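Local coordinates for protein FACT complex subunit SPT16 (PDB 6A8M) that probably helps reorganise nucleosomes as a subunit of the histone chaperone FACT, this chain being its N-terminal part with a peptidase-like M24 domain, at residues A[32-37]-A[146-151]; A[112-117]-A[142-147]; A[318-323]-A[399-404]; A[326-331]-A[344-349]. One frame throughout, in Å; residues are numbered along the deposited sequence.

Contact 1: residues A[32-37]-A[146-151]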
loop_
_atom_site.group_PDB
_atom_site.type_symbol
_atom_site.label_atom_id
_atom_site.label_comp_id
_atom_site.label_asym_id
_atom_site.label_seq_id
_atom_site.Cartn_x
_atom_site.Cartn_y
_atom_site.Cartn_z
ATOM N N SER A 32 -12.187 -22.355 -7.310
ATOM C CA SER A 32 -12.617 -21.847 -6.013
ATOM C C SER A 32 -11.410 -21.151 -5.400
ATOM O O SER A 32 -10.286 -21.323 -5.864
ATOM C CB SER A 32 -13.122 -22.962 -5.092
ATOM O OG SER A 32 -12.110 -23.921 -4.799
ATOM N N LEU A 33 -11.659 -20.374 -4.346
ATOM C CA LEU A 33 -10.627 -19.639 -3.625
ATOM C C LEU A 33 -10.717 -20.016 -2.157
ATOM O O LEU A 33 -11.822 -20.176 -1.633
ATOM C CB LEU A 33 -10.813 -18.130 -3.757
ATOM C CG LEU A 33 -10.915 -17.544 -5.163
ATOM C CD1 LEU A 33 -11.086 -16.051 -5.098
ATOM C CD2 LEU A 33 -9.654 -17.927 -5.962
ATOM N N VAL A 34 -9.568 -20.149 -1.486
ATOM C CA VAL A 34 -9.540 -20.316 -0.032
ATOM C C VAL A 34 -8.495 -19.379 0.574
ATOM O O VAL A 34 -7.319 -19.427 0.193
ATOM C CB VAL A 34 -9.242 -21.768 0.386
ATOM C CG1 VAL A 34 -9.303 -21.873 1.901
ATOM C CG2 VAL A 34 -10.238 -22.761 -0.273
ATOM N N PHE A 35 -8.921 -18.557 1.540
ATOM C CA PHE A 35 -8.049 -17.636 2.263
ATOM C C PHE A 35 -8.183 -17.909 3.754
ATOM O O PHE A 35 -9.304 -17.960 4.272
ATOM C CB PHE A 35 -8.412 -16.175 1.964
ATOM C CG PHE A 35 -8.380 -15.847 0.498
ATOM C CD1 PHE A 35 -7.180 -15.548 -0.108
ATOM C CD2 PHE A 35 -9.532 -15.862 -0.259
ATOM C CE1 PHE A 35 -7.121 -15.255 -1.461
ATOM C CE2 PHE A 35 -9.489 -15.572 -1.625
ATOM C CZ PHE A 35 -8.278 -15.270 -2.222
ATOM N N ILE A 36 -7.051 -18.057 4.444
ATOM C CA ILE A 36 -7.057 -18.447 5.852
ATOM C C ILE A 36 -6.241 -17.431 6.625
ATOM O O ILE A 36 -5.034 -17.294 6.391
ATOM C CB ILE A 36 -6.498 -19.863 6.080
ATOM C CG1 ILE A 36 -6.990 -20.831 4.998
ATOM C CG2 ILE A 36 -6.884 -20.359 7.472
ATOM C CD1 ILE A 36 -6.081 -20.897 3.787
ATOM N N LEU A 37 -6.880 -16.749 7.567
ATOM C CA LEU A 37 -6.198 -15.773 8.399
ATOM C C LEU A 37 -6.026 -16.399 9.776
ATOM O O LEU A 37 -7.008 -16.802 10.402
ATOM C CB LEU A 37 -6.991 -14.466 8.473
ATOM C CG LEU A 37 -6.093 -13.216 8.525
ATOM C CD1 LEU A 37 -6.861 -12.006 8.095
ATOM C CD2 LEU A 37 -5.461 -13.019 9.918
ATOM N N THR A 146 -2.910 -23.719 11.741
ATOM C CA THR A 146 -2.059 -24.905 11.748
ATOM C C THR A 146 -2.893 -26.166 11.563
ATOM O O THR A 146 -2.494 -27.075 10.828
ATOM C CB THR A 146 -1.244 -24.961 13.039
ATOM O OG1 THR A 146 -0.379 -23.816 13.101
ATOM C CG2 THR A 146 -0.392 -26.242 13.100
ATOM N N GLU A 147 -4.071 -26.223 12.190
ATOM C CA GLU A 147 -4.969 -27.340 11.925
ATOM C C GLU A 147 -5.420 -27.346 10.465
ATOM O O GLU A 147 -5.479 -28.415 9.838
ATOM C CB GLU A 147 -6.173 -27.309 12.872
ATOM C CG GLU A 147 -5.902 -27.912 14.252
ATOM C CD GLU A 147 -7.159 -28.419 14.958
ATOM O OE1 GLU A 147 -8.264 -27.926 14.638
ATOM O OE2 GLU A 147 -7.040 -29.306 15.838
ATOM N N TRP A 148 -5.739 -26.165 9.908
ATOM C CA TRP A 148 -6.131 -26.079 8.501
ATOM C C TRP A 148 -5.039 -26.617 7.572
ATOM O O TRP A 148 -5.329 -27.371 6.635
ATOM C CB TRP A 148 -6.478 -24.632 8.105
ATOM C CG TRP A 148 -6.436 -24.495 6.582
ATOM C CD1 TRP A 148 -5.419 -23.983 5.819
ATOM C CD2 TRP A 148 -7.420 -24.983 5.658
ATOM N NE1 TRP A 148 -5.725 -24.096 4.479
ATOM C CE2 TRP A 148 -6.951 -24.704 4.355
ATOM C CE3 TRP A 148 -8.661 -25.609 5.808
ATOM C CZ2 TRP A 148 -7.681 -25.028 3.212
ATOM C CZ3 TRP A 148 -9.383 -25.952 4.663
ATOM C CH2 TRP A 148 -8.896 -25.647 3.390
ATOM N N LYS A 149 -3.784 -26.199 7.783
ATOM C CA LYS A 149 -2.707 -26.640 6.897
ATOM C C LYS A 149 -2.608 -28.162 6.843
ATOM O O LYS A 149 -2.311 -28.734 5.787
ATOM C CB LYS A 149 -1.367 -26.044 7.335
ATOM C CG LYS A 149 -0.221 -26.381 6.384
ATOM C CD LYS A 149 0.976 -25.468 6.596
ATOM C CE LYS A 149 2.120 -25.823 5.643
ATOM N NZ LYS A 149 2.652 -27.179 5.920
ATOM N N GLY A 150 -2.846 -28.843 7.971
ATOM C CA GLY A 150 -2.823 -30.295 7.944
ATOM C C GLY A 150 -3.891 -30.882 7.038
ATOM O O GLY A 150 -3.649 -31.857 6.317
ATOM N N VAL A 151 -5.092 -30.312 7.083
ATOM C CA VAL A 151 -6.173 -30.775 6.222
ATOM C C VAL A 151 -5.837 -30.499 4.767
ATOM O O VAL A 151 -6.002 -31.361 3.896
ATOM C CB VAL A 151 -7.498 -30.105 6.626
ATOM C CG1 VAL A 151 -8.574 -30.379 5.574
ATOM C CG2 VAL A 151 -7.946 -30.614 7.998
#
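Ile36 lies over one face of the Trp148 indole. Its CG1 sits 3.7 Å from the centroid of the five-membered ring, 19° off the ring normal, and makes a CH-pi contact. The methyl beyond it reaches the rim of the same ring, with Ile36 CD1 3.3 Å from Trp148 NE1. The two side chains cross at about a right angle, and CG1 and CD1 both touch the indole. In Ile36, CG1 is anti to the carbonyl carbon and chi2 is 90°, which folds CD1 along the pyrrole part toward the nitrogen. Val34 serves the other end of the indole. Its CG1 comes within 3.8 Å of Trp148 CZ2, obliquely to the ring, and also lies near CH2. Trp148 can span both residues because its CG is anti to the backbone N (chi1 162°), which sends the long ring system away from helix 143-158 and across the strand. Phe118 packs edge-to-face with the indole, and Leu65 of the neighbouring strand touches both Trp148 and Ile36. With an alanine here in place of Trp148, Ile36 would probably lose the ring face it rests on, Val34 and Phe118 would lose a neighbour, and a gap would open between helix and sheet. Phe35, between the two contacting residues, turns to the opposite face and meets helix 48-57. A mixed sheet with helices packed on both faces is typical of an alpha/beta domain, here the N-terminal lobe of SPT16, which is related to the N-terminal domains of aminopeptidase P-like proteins.

Contact 2: residues A[112-117]-A[142-147]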
loop_
_atom_site.group_PDB
_atom_site.type_symbol
_atom_site.label_atom_id
_atom_site.label_comp_id
_atom_site.label_asym_id
_atom_site.label_seq_id
_atom_site.Cartn_x
_atom_site.Cartn_y
_atom_site.Cartn_z
ATOM N N GLY A 112 -11.807 -30.829 17.636
ATOM C CA GLY A 112 -12.535 -31.613 16.660
ATOM C C GLY A 112 -13.562 -30.828 15.868
ATOM O O GLY A 112 -13.944 -31.250 14.772
ATOM N N HIS A 113 -13.990 -29.683 16.387
ATOM C CA HIS A 113 -15.074 -28.948 15.754
ATOM C C HIS A 113 -14.598 -28.287 14.465
ATOM O O HIS A 113 -15.157 -28.522 13.385
ATOM C CB HIS A 113 -15.629 -27.927 16.742
ATOM C CG HIS A 113 -16.685 -27.043 16.161
ATOM N ND1 HIS A 113 -18.029 -27.268 16.353
ATOM C CD2 HIS A 113 -16.590 -25.925 15.407
ATOM C CE1 HIS A 113 -18.720 -26.331 15.725
ATOM N NE2 HIS A 113 -17.870 -25.502 15.144
ATOM N N ASN A 114 -13.564 -27.449 14.562
ATOM C CA ASN A 114 -13.039 -26.776 13.375
ATOM C C ASN A 114 -12.473 -27.777 12.378
ATOM O O ASN A 114 -12.595 -27.582 11.162
ATOM C CB ASN A 114 -11.954 -25.765 13.748
ATOM C CG ASN A 114 -12.457 -24.671 14.666
ATOM O OD1 ASN A 114 -13.667 -24.452 14.807
ATOM N ND2 ASN A 114 -11.528 -23.998 15.324
ATOM N N LEU A 115 -11.811 -28.831 12.872
ATOM C CA LEU A 115 -11.270 -29.852 11.973
ATOM C C LEU A 115 -12.349 -30.396 11.035
ATOM O O LEU A 115 -12.130 -30.529 9.819
ATOM C CB LEU A 115 -10.656 -30.988 12.787
ATOM C CG LEU A 115 -10.154 -32.185 11.989
ATOM C CD1 LEU A 115 -8.933 -31.807 11.153
ATOM C CD2 LEU A 115 -9.834 -33.361 12.922
ATOM N N LYS A 116 -13.527 -30.686 11.579
ATOM C CA LYS A 116 -14.602 -31.224 10.760
ATOM C C LYS A 116 -15.080 -30.187 9.758
ATOM O O LYS A 116 -15.364 -30.524 8.603
ATOM C CB LYS A 116 -15.755 -31.692 11.643
ATOM C CG LYS A 116 -16.906 -32.385 10.892
ATOM C CD LYS A 116 -16.432 -33.611 10.128
ATOM C CE LYS A 116 -17.597 -34.424 9.562
ATOM N NZ LYS A 116 -18.592 -33.593 8.838
ATOM N N LEU A 117 -15.170 -28.921 10.185
ATOM C CA LEU A 117 -15.522 -27.853 9.255
ATOM C C LEU A 117 -14.512 -27.782 8.115
ATOM O O LEU A 117 -14.887 -27.671 6.942
ATOM C CB LEU A 117 -15.611 -26.503 9.987
ATOM C CG LEU A 117 -16.737 -26.330 11.017
ATOM C CD1 LEU A 117 -16.752 -24.915 11.600
ATOM C CD2 LEU A 117 -18.085 -26.669 10.404
ATOM N N GLY A 142 -0.751 -19.829 14.817
ATOM C CA GLY A 142 -1.903 -20.124 15.635
ATOM C C GLY A 142 -2.477 -21.505 15.354
ATOM O O GLY A 142 -2.242 -22.117 14.307
ATOM N N LYS A 143 -3.243 -21.992 16.333
ATOM C CA LYS A 143 -3.828 -23.328 16.277
ATOM C C LYS A 143 -4.758 -23.484 15.075
ATOM O O LYS A 143 -4.760 -24.526 14.406
ATOM C CB LYS A 143 -4.572 -23.581 17.598
ATOM C CG LYS A 143 -4.903 -25.004 17.913
ATOM C CD LYS A 143 -5.594 -25.144 19.276
ATOM C CE LYS A 143 -4.692 -24.763 20.459
ATOM N NZ LYS A 143 -3.625 -25.740 20.794
ATOM N N PHE A 144 -5.534 -22.442 14.769
ATOM C CA PHE A 144 -6.556 -22.522 13.723
ATOM C C PHE A 144 -5.928 -22.777 12.359
ATOM O O PHE A 144 -6.251 -23.761 11.682
ATOM C CB PHE A 144 -7.357 -21.220 13.739
ATOM C CG PHE A 144 -8.473 -21.122 12.716
ATOM C CD1 PHE A 144 -9.749 -21.608 13.001
ATOM C CD2 PHE A 144 -8.285 -20.429 11.524
ATOM C CE1 PHE A 144 -10.819 -21.449 12.090
ATOM C CE2 PHE A 144 -9.329 -20.279 10.610
ATOM C CZ PHE A 144 -10.606 -20.798 10.897
ATOM N N ILE A 145 -5.005 -21.909 11.940
ATOM C CA ILE A 145 -4.395 -22.106 10.630
ATOM C C ILE A 145 -3.523 -23.356 10.608
ATOM O O ILE A 145 -3.401 -24.012 9.564
ATOM C CB ILE A 145 -3.611 -20.853 10.189
ATOM C CG1 ILE A 145 -3.294 -20.938 8.694
ATOM C CG2 ILE A 145 -2.337 -20.676 11.017
ATOM C CD1 ILE A 145 -2.829 -19.639 8.083
ATOM N N THR A 146 -2.910 -23.719 11.741
ATOM C CA THR A 146 -2.059 -24.905 11.748
ATOM C C THR A 146 -2.893 -26.166 11.563
ATOM O O THR A 146 -2.494 -27.075 10.828
ATOM C CB THR A 146 -1.244 -24.961 13.039
ATOM O OG1 THR A 146 -0.379 -23.816 13.101
ATOM C CG2 THR A 146 -0.392 -26.242 13.100
ATOM N N GLU A 147 -4.071 -26.223 12.190
ATOM C CA GLU A 147 -4.969 -27.340 11.925
ATOM C C GLU A 147 -5.420 -27.346 10.465
ATOM O O GLU A 147 -5.479 -28.415 9.838
ATOM C CB GLU A 147 -6.173 -27.309 12.872
ATOM C CG GLU A 147 -5.902 -27.912 14.252
ATOM C CD GLU A 147 -7.159 -28.419 14.958
ATOM O OE1 GLU A 147 -8.264 -27.926 14.638
ATOM O OE2 GLU A 147 -7.040 -29.306 15.838
HETATM O O HOH W 1 -10.670 -28.733 15.565
HETATM O O HOH W 2 -9.152 -30.888 16.867
HETATM O O HOH W 3 -8.713 -24.998 15.195
#
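Glu147 extends its carboxylate toward Leu115 and the first turn of helix 113-128, and waters fill the remaining distance. Gly112, at the N-cap position, is the first residue to be joined. Its N donates to water 2, which in turn donates to Glu147 OE2 at 2.8 Å. Its positive phi of 93° suits a residue without a side chain. Asn114 faces the other helix. Its ND2 lies at the edge of the Phe144 ring, close to the ring plane, 3.8 Å from Phe144 CD1. The amide and ring planes are 77° apart. Asn114 OD1 accepts from Ser108 N, which helps to fix the amide rotation, while ND2 donates to water 3 and so reaches Glu147 OE1. The two helices lie side by side in the alpha/beta lobe, where the axes of 113-117 and 143-147 approach to 10.3 Å, at 42°. The waters lie at the start of helix 113-128, and Glu147 reaches them from the first turns of helix 143-158. The amides at the start of helix 113-128 would probably favour the charged form of Glu147. Leu115 adds the next amide: its N is 2.9 Å from the oxygen of water 1, and that water donates to Glu147 OE1 at 2.7 Å. The side chain of Leu115 skirts the same carboxylate, its CB 4.3 Å from Glu147 OE1. On the sheet side, Phe144 also touches Ile76.

Contact 3: residues A[318-323]-A[399-404]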
loop_
_atom_site.group_PDB
_atom_site.type_symbol
_atom_site.label_atom_id
_atom_site.label_comp_id
_atom_site.label_asym_id
_atom_site.label_seq_id
_atom_site.Cartn_x
_atom_site.Cartn_y
_atom_site.Cartn_z
ATOM N N TYR A 318 18.084 19.264 -8.992
ATOM C CA TYR A 318 16.799 19.269 -8.305
ATOM C C TYR A 318 15.730 19.945 -9.153
ATOM O O TYR A 318 14.582 19.492 -9.191
ATOM C CB TYR A 318 16.892 19.942 -6.937
ATOM C CG TYR A 318 15.543 19.907 -6.253
ATOM C CD1 TYR A 318 15.121 18.773 -5.578
ATOM C CD2 TYR A 318 14.660 20.972 -6.352
ATOM C CE1 TYR A 318 13.861 18.714 -4.979
ATOM C CE2 TYR A 318 13.397 20.929 -5.748
ATOM C CZ TYR A 318 13.011 19.788 -5.065
ATOM O OH TYR A 318 11.768 19.706 -4.473
ATOM N N ASP A 319 16.084 21.036 -9.832
ATOM C CA ASP A 319 15.129 21.668 -10.739
ATOM C C ASP A 319 14.669 20.689 -11.803
ATOM O O ASP A 319 13.477 20.629 -12.131
ATOM C CB ASP A 319 15.748 22.901 -11.398
ATOM C CG ASP A 319 15.941 24.053 -10.430
ATOM O OD1 ASP A 319 15.293 24.051 -9.354
ATOM O OD2 ASP A 319 16.730 24.966 -10.768
ATOM N N PHE A 320 15.610 19.935 -12.372
ATOM C CA PHE A 320 15.266 18.918 -13.362
ATOM C C PHE A 320 14.364 17.845 -12.772
ATOM O O PHE A 320 13.395 17.423 -13.411
ATOM C CB PHE A 320 16.529 18.276 -13.934
ATOM C CG PHE A 320 16.236 17.022 -14.692
ATOM C CD1 PHE A 320 15.723 17.099 -15.967
ATOM C CD2 PHE A 320 16.389 15.769 -14.093
ATOM C CE1 PHE A 320 15.417 15.950 -16.668
ATOM C CE2 PHE A 320 16.071 14.619 -14.782
ATOM C CZ PHE A 320 15.585 14.708 -16.060
ATOM N N LEU A 321 14.675 17.373 -11.557
ATOM C CA LEU A 321 13.857 16.343 -10.924
ATOM C C LEU A 321 12.399 16.777 -10.834
ATOM O O LEU A 321 11.490 15.979 -11.091
ATOM C CB LEU A 321 14.413 16.023 -9.533
ATOM C CG LEU A 321 13.681 15.016 -8.659
ATOM C CD1 LEU A 321 13.716 13.643 -9.314
ATOM C CD2 LEU A 321 14.342 14.982 -7.285
ATOM N N LEU A 322 12.156 18.054 -10.508
ATOM C CA LEU A 322 10.787 18.569 -10.495
ATOM C C LEU A 322 10.136 18.478 -11.866
ATOM O O LEU A 322 8.964 18.086 -11.981
ATOM C CB LEU A 322 10.766 20.022 -10.031
ATOM C CG LEU A 322 10.910 20.296 -8.548
ATOM C CD1 LEU A 322 10.940 21.819 -8.328
ATOM C CD2 LEU A 322 9.777 19.635 -7.756
ATOM N N LEU A 323 10.868 18.881 -12.909
ATOM C CA LEU A 323 10.351 18.837 -14.275
ATOM C C LEU A 323 10.063 17.410 -14.708
ATOM O O LEU A 323 9.080 17.153 -15.408
ATOM C CB LEU A 323 11.354 19.487 -15.234
ATOM C CG LEU A 323 11.592 20.983 -14.992
ATOM C CD1 LEU A 323 12.620 21.551 -15.935
ATOM C CD2 LEU A 323 10.267 21.730 -15.134
ATOM N N LEU A 399 10.567 8.861 -7.499
ATOM C CA LEU A 399 11.734 8.761 -8.354
ATOM C C LEU A 399 12.967 9.260 -7.635
ATOM O O LEU A 399 12.903 10.098 -6.742
ATOM C CB LEU A 399 11.573 9.506 -9.665
ATOM C CG LEU A 399 10.768 10.790 -9.721
ATOM C CD1 LEU A 399 11.278 11.665 -10.829
ATOM C CD2 LEU A 399 9.333 10.444 -9.998
ATOM N N GLY A 400 14.098 8.720 -8.046
ATOM C CA GLY A 400 15.326 8.980 -7.328
ATOM C C GLY A 400 16.509 8.867 -8.254
ATOM O O GLY A 400 16.448 8.201 -9.292
ATOM N N PHE A 401 17.579 9.567 -7.875
ATOM C CA PHE A 401 18.876 9.464 -8.531
ATOM C C PHE A 401 19.897 9.222 -7.426
ATOM O O PHE A 401 19.893 9.938 -6.419
ATOM C CB PHE A 401 19.213 10.736 -9.306
ATOM C CG PHE A 401 18.246 11.042 -10.418
ATOM C CD1 PHE A 401 18.417 10.481 -11.664
ATOM C CD2 PHE A 401 17.155 11.882 -10.206
ATOM C CE1 PHE A 401 17.518 10.747 -12.699
ATOM C CE2 PHE A 401 16.252 12.152 -11.241
ATOM C CZ PHE A 401 16.434 11.580 -12.480
ATOM N N ASN A 402 20.753 8.220 -7.596
ATOM C CA ASN A 402 21.722 7.899 -6.556
ATOM C C ASN A 402 23.130 7.970 -7.134
ATOM O O ASN A 402 23.332 8.050 -8.353
ATOM C CB ASN A 402 21.425 6.524 -5.941
ATOM C CG ASN A 402 22.031 6.341 -4.530
ATOM O OD1 ASN A 402 22.703 7.226 -3.994
ATOM N ND2 ASN A 402 21.770 5.185 -3.929
ATOM N N ASN A 403 24.110 7.997 -6.232
ATOM C CA ASN A 403 25.521 7.885 -6.622
ATOM C C ASN A 403 25.947 9.054 -7.505
ATOM O O ASN A 403 26.659 8.889 -8.503
ATOM C CB ASN A 403 25.800 6.545 -7.312
ATOM C CG ASN A 403 25.504 5.361 -6.412
ATOM O OD1 ASN A 403 26.190 5.158 -5.420
ATOM N ND2 ASN A 403 24.492 4.568 -6.762
ATOM N N LEU A 404 25.525 10.247 -7.125
ATOM C CA LEU A 404 25.965 11.472 -7.767
ATOM C C LEU A 404 27.073 12.105 -6.939
ATOM O O LEU A 404 27.149 11.910 -5.725
ATOM C CB LEU A 404 24.797 12.449 -7.911
ATOM C CG LEU A 404 23.588 11.834 -8.614
ATOM C CD1 LEU A 404 22.461 12.846 -8.695
ATOM C CD2 LEU A 404 24.040 11.372 -10.004
#
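Leu321 and Leu399 make the aliphatic part of this contact. Their CD1 methyls are 3.5 Å apart, tighter than usual for two carbons, and the side chains slide past each other in opposite directions. Leu321 CG is anti to its backbone N (chi1 177°), which carries CD1 over to the strand. The same methyl also serves the aromatic part. It sits at the edge of the Phe401 ring, near its plane, with Leu321 CD1 3.5 Å from Phe401 CE2. One methyl thus touches both a leucine and a phenylalanine. The two aromatic side chains cross at about a right angle. Phe401 CZ meets the edge of Phe320 in its ring plane, 3.8 Å from Phe320 CE2. Ile350 and Leu357 touch both rings, and Leu415 of the next strand meets Leu321. No hydrogen bond joins the two segments. Backbone bonds instead hold the strand within its sheet, Leu399 to Leu417 and Phe401 to Leu415. Helix 318-323 runs roughly antiparallel to strand 399-402, at 151° with the axes 10.1 Å apart. A helix laid on a curved antiparallel sheet in this way is characteristic of the pita-bread fold of the M24 family.

Contact 4: residues A[326-331]-A[344-349]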
loop_
_atom_site.group_PDB
_atom_site.type_symbol
_atom_site.label_atom_id
_atom_site.label_comp_id
_atom_site.label_asym_id
_atom_site.label_seq_id
_atom_site.Cartn_x
_atom_site.Cartn_y
_atom_site.Cartn_z
ATOM N N GLU A 326 6.858 16.205 -13.081
ATOM C CA GLU A 326 5.745 16.827 -13.788
ATOM C C GLU A 326 5.473 16.124 -15.114
ATOM O O GLU A 326 4.313 15.885 -15.470
ATOM C CB GLU A 326 6.042 18.312 -14.004
ATOM C CG GLU A 326 5.002 19.043 -14.840
ATOM C CD GLU A 326 3.666 19.188 -14.132
ATOM O OE1 GLU A 326 3.650 19.272 -12.888
ATOM O OE2 GLU A 326 2.628 19.210 -14.826
ATOM N N GLU A 327 6.534 15.783 -15.855
ATOM C CA GLU A 327 6.366 15.041 -17.102
ATOM C C GLU A 327 5.664 13.712 -16.856
ATOM O O GLU A 327 4.773 13.322 -17.616
ATOM C CB GLU A 327 7.736 14.833 -17.759
ATOM C CG GLU A 327 7.807 13.745 -18.849
ATOM C CD GLU A 327 7.087 14.096 -20.146
ATOM O OE1 GLU A 327 6.588 15.230 -20.278
ATOM O OE2 GLU A 327 7.023 13.230 -21.053
ATOM N N ILE A 328 6.050 13.002 -15.796
ATOM C CA ILE A 328 5.400 11.735 -15.479
ATOM C C ILE A 328 3.941 11.968 -15.100
ATOM O O ILE A 328 3.032 11.343 -15.655
ATOM C CB ILE A 328 6.165 11.009 -14.357
ATOM C CG1 ILE A 328 7.544 10.619 -14.847
ATOM C CG2 ILE A 328 5.436 9.756 -13.900
ATOM C CD1 ILE A 328 8.425 10.168 -13.726
ATOM N N ILE A 329 3.694 12.897 -14.172
ATOM C CA ILE A 329 2.350 13.034 -13.611
ATOM C C ILE A 329 1.377 13.566 -14.652
ATOM O O ILE A 329 0.266 13.041 -14.815
ATOM C CB ILE A 329 2.376 13.928 -12.361
ATOM C CG1 ILE A 329 3.079 13.199 -11.208
ATOM C CG2 ILE A 329 0.940 14.368 -12.005
ATOM C CD1 ILE A 329 3.337 14.048 -9.952
ATOM N N ASN A 330 1.765 14.604 -15.380
ATOM C CA ASN A 330 0.803 15.299 -16.216
ATOM C C ASN A 330 0.937 14.979 -17.700
ATOM O O ASN A 330 0.102 15.423 -18.499
ATOM C CB ASN A 330 0.891 16.806 -15.936
ATOM C CG ASN A 330 0.207 17.174 -14.606
ATOM O OD1 ASN A 330 -0.946 16.798 -14.376
ATOM N ND2 ASN A 330 0.924 17.856 -13.718
ATOM N N ASN A 331 1.917 14.167 -18.088
ATOM C CA ASN A 331 1.999 13.730 -19.468
ATOM C C ASN A 331 1.935 12.221 -19.647
ATOM O O ASN A 331 1.234 11.754 -20.537
ATOM C CB ASN A 331 3.278 14.262 -20.109
ATOM C CG ASN A 331 3.249 14.150 -21.602
ATOM O OD1 ASN A 331 2.219 14.411 -22.228
ATOM N ND2 ASN A 331 4.362 13.735 -22.192
ATOM N N ASP A 344 9.612 4.150 -19.422
ATOM C CA ASP A 344 10.436 4.507 -20.583
ATOM C C ASP A 344 10.298 5.987 -20.941
ATOM O O ASP A 344 11.267 6.607 -21.391
ATOM C CB ASP A 344 10.083 3.633 -21.786
ATOM C CG ASP A 344 10.604 2.212 -21.657
ATOM O OD1 ASP A 344 11.349 1.959 -20.694
ATOM O OD2 ASP A 344 10.291 1.367 -22.539
ATOM N N GLY A 345 9.108 6.568 -20.761
ATOM C CA GLY A 345 8.960 8.005 -20.993
ATOM C C GLY A 345 9.816 8.844 -20.055
ATOM O O GLY A 345 10.338 9.892 -20.445
ATOM N N ALA A 346 9.929 8.422 -18.794
ATOM C CA ALA A 346 10.846 9.070 -17.862
ATOM C C ALA A 346 12.292 8.940 -18.334
ATOM O O ALA A 346 13.068 9.898 -18.270
ATOM C CB ALA A 346 10.672 8.471 -16.464
ATOM N N VAL A 347 12.682 7.742 -18.769
ATOM C CA VAL A 347 14.036 7.535 -19.271
ATOM C C VAL A 347 14.306 8.438 -20.461
ATOM O O VAL A 347 15.393 9.013 -20.589
ATOM C CB VAL A 347 14.244 6.057 -19.627
ATOM C CG1 VAL A 347 15.589 5.875 -20.337
ATOM C CG2 VAL A 347 14.146 5.221 -18.356
ATOM N N ASN A 348 13.325 8.561 -21.358
ATOM C CA ASN A 348 13.472 9.447 -22.511
ATOM C C ASN A 348 13.745 10.873 -22.067
ATOM O O ASN A 348 14.604 11.564 -22.631
ATOM C CB ASN A 348 12.211 9.418 -23.376
ATOM C CG ASN A 348 11.967 8.088 -24.041
ATOM O OD1 ASN A 348 12.833 7.212 -24.069
ATOM N ND2 ASN A 348 10.770 7.929 -24.596
ATOM N N TYR A 349 12.980 11.349 -21.084
ATOM C CA TYR A 349 13.109 12.736 -20.652
ATOM C C TYR A 349 14.487 12.991 -20.040
ATOM O O TYR A 349 15.099 14.035 -20.283
ATOM C CB TYR A 349 11.983 13.049 -19.667
ATOM C CG TYR A 349 11.769 14.515 -19.367
ATOM C CD1 TYR A 349 11.011 15.315 -20.214
ATOM C CD2 TYR A 349 12.322 15.093 -18.236
ATOM C CE1 TYR A 349 10.824 16.658 -19.940
ATOM C CE2 TYR A 349 12.138 16.428 -17.954
ATOM C CZ TYR A 349 11.393 17.209 -18.805
ATOM O OH TYR A 349 11.219 18.551 -18.514
HETATM O O HOH W 4 9.002 11.649 -21.985
#
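Glu327 rests its aliphatic part on one face of the Tyr349 ring. The pair joins two consecutive helices, 312-332 and 339-353, of the pita-bread M24 domain. Glu327 CB stands over the ring, 4.2 Å from its centroid and 13° off the normal, a CH-pi contact shifted toward the rim. The next carbon is the closest, with Glu327 CG 3.8 Å from Tyr349 CD1. The glutamate chain bends at chi2 (70°), and the carboxylate comes to lie almost parallel to the ring, the planes only 10° apart. Tyr349 also touches Leu323 and Leu324, so the first helix meets it at several points. Beside this pair, Ile328 reaches across with its end methyl, and Ile328 CD1 is 3.9 Å from Ala346 CB. The small alanine goes with a close backbone approach, the CA atoms of Ile328 and Ala346 being 6.5 Å apart. Asn331 ND2 donates to Glu327 OE2 at 2.9 Å, in a nearly straight bond that arrives from above the carboxylate plane. Putting an alanine in place of Glu327 would probably leave the Asn331 amide without its acceptor and free to turn, and Tyr349 without its closest carbon contact from this residue. Across the helices, water 4 donates to Glu327 OE2 at 2.7 Å and to Gly345 O at the same distance.

Overall arrangement
Going from the N terminus, strand 32-37 opens contact 1, which closes on helix 143-158 after more than a hundred residues. Contact 2 opens within that loop at residue 112 and ends on the same helix, so the two share Thr146 and Glu147. They touch through Val151 and Leu115 and tie together the sheet and two helices of the N-terminal lobe. Helix 312-332 then starts both later contacts in the M24 domain. Contact 4 opens and closes between the two segments of contact 3, joining this helix to the next one, while contact 3 joins it to strand 394-405. Leu399 and Ile328 link them. Contacts 1 and 3 are about 46 Å apart between centres.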